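PDB 3ZRP: serine-pyruvate aminotransferase (agxt) from Sulfolobus solfataricus, which probably transfers the amino group of serine to pyruvate, using pyridoxal 5'-phosphate as cofactor. Local coordinates for residues P56-G61 with A195-L200; E35-S40 with H247-L252. One frame throughout, in Å; residues are numbered along the deposited sequence. Where two conformers were deposited one is given.

Interaction 1: P56-G61 with A195-L200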
# COMPACT_ATOMS: atom_id res chain seq x y z
N PRO A 56 -17.39 6.09 2.62
CA PRO A 56 -16.21 5.67 1.82
C PRO A 56 -14.96 5.47 2.69
O PRO A 56 -14.79 6.15 3.71
CB PRO A 56 -16.02 6.85 0.87
CG PRO A 56 -16.53 8.06 1.71
CD PRO A 56 -17.70 7.52 2.45
N LEU A 57 -14.09 4.53 2.30
CA LEU A 57 -12.77 4.42 2.91
C LEU A 57 -11.73 4.16 1.81
O LEU A 57 -12.00 3.44 0.84
CB LEU A 57 -12.69 3.27 3.94
CG LEU A 57 -13.56 3.32 5.20
CD1 LEU A 57 -14.81 2.49 4.99
CD2 LEU A 57 -12.84 2.87 6.47
N ILE A 58 -10.56 4.77 1.97
CA ILE A 58 -9.45 4.56 1.05
C ILE A 58 -8.30 3.99 1.89
O ILE A 58 -7.89 4.57 2.88
CB ILE A 58 -9.11 5.88 0.34
CG1 ILE A 58 -10.30 6.29 -0.55
CG2 ILE A 58 -7.79 5.78 -0.45
CD1 ILE A 58 -10.19 7.74 -1.11
N ILE A 59 -7.80 2.81 1.52
CA ILE A 59 -6.79 2.13 2.36
C ILE A 59 -5.60 1.79 1.49
O ILE A 59 -5.73 1.78 0.27
CB ILE A 59 -7.36 0.86 3.07
CG1 ILE A 59 -7.81 -0.20 2.04
CG2 ILE A 59 -8.59 1.23 3.99
CD1 ILE A 59 -8.13 -1.60 2.66
N PRO A 60 -4.42 1.54 2.12
CA PRO A 60 -3.30 1.10 1.26
C PRO A 60 -3.49 -0.28 0.66
O PRO A 60 -4.18 -1.13 1.22
CB PRO A 60 -2.09 1.10 2.22
CG PRO A 60 -2.55 1.93 3.42
CD PRO A 60 -4.02 1.63 3.52
N GLY A 61 -2.82 -0.48 -0.47
CA GLY A 61 -2.70 -1.76 -1.12
C GLY A 61 -3.33 -1.76 -2.48
O GLY A 61 -2.76 -1.24 -3.47
N ALA A 195 -1.37 2.99 -9.03
CA ALA A 195 -1.61 1.84 -8.14
C ALA A 195 -1.17 2.11 -6.71
O ALA A 195 -0.28 2.96 -6.48
CB ALA A 195 -0.89 0.59 -8.68
N GLY A 196 -1.80 1.42 -5.75
CA GLY A 196 -1.42 1.54 -4.32
C GLY A 196 -2.55 1.76 -3.32
O GLY A 196 -2.29 1.83 -2.11
N LEU A 197 -3.79 1.83 -3.81
CA LEU A 197 -4.96 2.08 -2.96
C LEU A 197 -6.08 1.08 -3.23
O LEU A 197 -6.40 0.81 -4.40
CB LEU A 197 -5.50 3.50 -3.19
CG LEU A 197 -4.54 4.66 -2.93
CD1 LEU A 197 -5.18 5.99 -3.42
CD2 LEU A 197 -4.17 4.72 -1.45
N GLY A 198 -6.67 0.56 -2.16
CA GLY A 198 -7.94 -0.16 -2.23
C GLY A 198 -9.01 0.85 -1.82
O GLY A 198 -8.70 1.75 -1.05
N LEU A 199 -10.22 0.74 -2.39
CA LEU A 199 -11.29 1.70 -2.11
C LEU A 199 -12.59 0.99 -1.76
O LEU A 199 -12.97 0.04 -2.42
CB LEU A 199 -11.54 2.61 -3.32
CG LEU A 199 -10.51 3.68 -3.68
CD1 LEU A 199 -9.36 3.04 -4.37
CD2 LEU A 199 -11.14 4.72 -4.60
N LEU A 200 -13.28 1.44 -0.71
CA LEU A 200 -14.47 0.73 -0.24
C LEU A 200 -15.59 1.71 0.04
O LEU A 200 -15.31 2.80 0.46
CB LEU A 200 -14.16 -0.09 1.03
CG LEU A 200 -13.05 -1.17 0.88
CD1 LEU A 200 -11.68 -0.65 1.46
CD2 LEU A 200 -13.43 -2.47 1.51
O HOH W 1 -3.38 -0.76 -6.20
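Ile58 meets two leucines of the neighbouring strand on one face of the sheet: its CG2 lies 3.9 Å from Leu197 CD2, and its CG1 runs beside the branch point of Leu199. On the other face Ile59 and Leu200 touch through their CD1 methyls, 3.9 Å apart. The CG1 of Ile59 stands between its backbone N and carbonyl carbon (chi1 62°), which carries the chain over Gly198 toward Leu200. Branched aliphatic residues suit both faces, since helix 31-48 packs on Ile58 and helix 63-69 on Ile59 and Leu200. Strands 55-60 and 197-202 lie antiparallel at one edge, within this chain, of the large mixed sheet of a class-V aminotransferase, and strand 55-60 leads into Gly63 and Thr64, which bind pyridoxal 5'-phosphate. Leu57 and Leu200 exchange two backbone hydrogen bonds, as do Ile59 and Gly198. Pro60 sits at a non-hydrogen-bonded pair with Leu197, where its missing N-H costs nothing; beyond it Gly61 N reaches Gly196 O at 2.9 Å from above the carbonyl plane. At the backbone angles of Gly61 and Gly196 any CB would collide with the preceding carbonyl O, so glycine suits both. Outermost, one water donates to Gly61 O (2.8 Å) and accepts from Gly196 N (2.7 Å).

Interaction 2: E35-S40 with H247-L252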
# COMPACT_ATOMS: atom_id res chain seq x y z
N GLU A 35 -7.41 17.60 2.13
CA GLU A 35 -8.36 18.02 1.10
C GLU A 35 -8.44 17.00 -0.05
O GLU A 35 -9.52 16.73 -0.57
CB GLU A 35 -7.99 19.42 0.59
CG GLU A 35 -8.33 20.57 1.58
CD GLU A 35 -7.67 21.92 1.23
OE1 GLU A 35 -7.18 22.08 0.09
OE2 GLU A 35 -7.64 22.83 2.09
N ALA A 36 -7.30 16.43 -0.43
CA ALA A 36 -7.29 15.45 -1.53
C ALA A 36 -8.01 14.17 -1.09
O ALA A 36 -8.79 13.58 -1.84
CB ALA A 36 -5.84 15.15 -1.96
N LEU A 37 -7.78 13.77 0.16
CA LEU A 37 -8.44 12.60 0.73
C LEU A 37 -9.95 12.82 0.81
O LEU A 37 -10.70 11.96 0.38
CB LEU A 37 -7.87 12.25 2.11
CG LEU A 37 -8.48 11.02 2.82
CD1 LEU A 37 -8.54 9.79 1.92
CD2 LEU A 37 -7.71 10.66 4.10
N ALA A 38 -10.38 13.96 1.34
CA ALA A 38 -11.81 14.29 1.42
C ALA A 38 -12.47 14.28 0.04
O ALA A 38 -13.58 13.75 -0.14
CB ALA A 38 -12.02 15.65 2.10
N TYR A 39 -11.78 14.87 -0.93
CA TYR A 39 -12.28 14.92 -2.29
C TYR A 39 -12.42 13.53 -2.92
O TYR A 39 -13.39 13.23 -3.62
CB TYR A 39 -11.42 15.85 -3.14
CG TYR A 39 -11.99 16.05 -4.52
CD1 TYR A 39 -12.91 17.09 -4.77
CD2 TYR A 39 -11.65 15.20 -5.57
CE1 TYR A 39 -13.45 17.28 -6.06
CE2 TYR A 39 -12.18 15.37 -6.84
CZ TYR A 39 -13.08 16.41 -7.07
OH TYR A 39 -13.61 16.57 -8.33
N SER A 40 -11.42 12.67 -2.69
CA SER A 40 -11.49 11.30 -3.21
C SER A 40 -12.62 10.50 -2.56
O SER A 40 -13.32 9.74 -3.24
CB SER A 40 -10.13 10.59 -3.04
OG SER A 40 -9.15 11.30 -3.76
N HIS A 247 1.12 10.61 -1.96
CA HIS A 247 1.15 11.10 -3.34
C HIS A 247 0.22 10.32 -4.28
O HIS A 247 -0.29 10.87 -5.26
CB HIS A 247 2.58 11.20 -3.84
CG HIS A 247 3.40 12.22 -3.11
ND1 HIS A 247 3.99 11.97 -1.88
CD2 HIS A 247 3.71 13.51 -3.42
CE1 HIS A 247 4.62 13.06 -1.47
NE2 HIS A 247 4.46 14.01 -2.38
N VAL A 248 -0.01 9.05 -3.97
CA VAL A 248 -0.95 8.22 -4.74
C VAL A 248 -2.37 8.77 -4.55
O VAL A 248 -3.18 8.75 -5.46
CB VAL A 248 -0.86 6.73 -4.31
CG1 VAL A 248 -1.87 5.87 -5.05
CG2 VAL A 248 0.53 6.22 -4.60
N ILE A 249 -2.65 9.23 -3.34
CA ILE A 249 -3.97 9.80 -3.01
C ILE A 249 -4.18 11.18 -3.70
O ILE A 249 -5.31 11.52 -4.10
CB ILE A 249 -4.18 9.89 -1.50
CG1 ILE A 249 -4.40 8.48 -0.91
CG2 ILE A 249 -5.43 10.75 -1.15
CD1 ILE A 249 -4.29 8.38 0.60
N LEU A 250 -3.11 11.95 -3.82
CA LEU A 250 -3.15 13.22 -4.59
C LEU A 250 -3.51 12.93 -6.05
O LEU A 250 -4.36 13.61 -6.65
CB LEU A 250 -1.79 13.94 -4.52
CG LEU A 250 -1.27 14.44 -3.16
CD1 LEU A 250 0.10 15.12 -3.30
CD2 LEU A 250 -2.27 15.36 -2.52
N GLN A 251 -2.84 11.92 -6.63
CA GLN A 251 -3.13 11.49 -7.99
C GLN A 251 -4.59 11.04 -8.12
O GLN A 251 -5.29 11.41 -9.08
CB GLN A 251 -2.14 10.40 -8.45
CG GLN A 251 -0.71 10.93 -8.60
CD GLN A 251 0.37 9.86 -8.69
OE1 GLN A 251 0.40 8.92 -7.90
NE2 GLN A 251 1.29 10.02 -9.64
N LEU A 252 -5.06 10.24 -7.15
CA LEU A 252 -6.46 9.77 -7.12
C LEU A 252 -7.48 10.94 -7.13
O LEU A 252 -8.50 10.87 -7.81
CB LEU A 252 -6.73 8.81 -5.93
CG LEU A 252 -8.17 8.24 -5.84
CD1 LEU A 252 -8.54 7.37 -7.07
CD2 LEU A 252 -8.43 7.44 -4.54
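Ser40 of helix 31-48 packs against Leu252 of helix 246-262, where two helices on one side of the large sheet of this class-V aminotransferase cross at 49°, their local axes 8.6 Å apart. Small residues, Ala36 and Ser40, one turn apart, leave room for this approach. The CB of Ser40 points toward the other helix and rests 3.9 Å from Leu252 CD2. Its OG, held anti to the carbonyl carbon (chi1 -61°), lies 3.8 Å from Leu252 CG and makes no hydrogen bond across the interface. Instead it turns back along its own helix and donates to Ala36 O at 3.0 Å, which gives a hydroxyl set among hydrocarbon a partner within its own helix. That carbonyl also receives the backbone N-H of Ser40, the two donors arriving from opposite faces of its plane. With an alanine here OG is gone, which would probably leave Ala36 O with the backbone N-H alone and open a gap beside Leu252 CG. A turn earlier, Ala36 offers just a methyl, and Leu250 reaches it with CD2 although its CB starts away from this helix. Ile249 fits beside Leu37: its CG2, anti to the backbone N, sits against the helix backbone, 4.0 Å from Leu37 CA and 4.3 Å from Leu37 CB.

In the fold
Both contacts are buried, and they form successive layers: the strand pair of interaction 1 lies deeper in the chain, and the helices of interaction 2 cover one of its faces. The layers meet where Ile58 CD1 packs on Ser40 CB at 3.4 Å and Leu197 CD1 on Ile249 CG1 at 3.6 Å. Helix 31-48 and strand 55-60 are consecutive elements. The chemistry of the two contacts differs with place: backbone hydrogen bonds tie the strands together, while the helices touch largely by apolar packing, with no hydrogen bond between them. Interaction 1 ends near the cofactor, at Gly61; the side chain of Ile249 in interaction 2 is about 12 Å from the bound pyridoxal 5'-phosphate. Both also touch the second subunit.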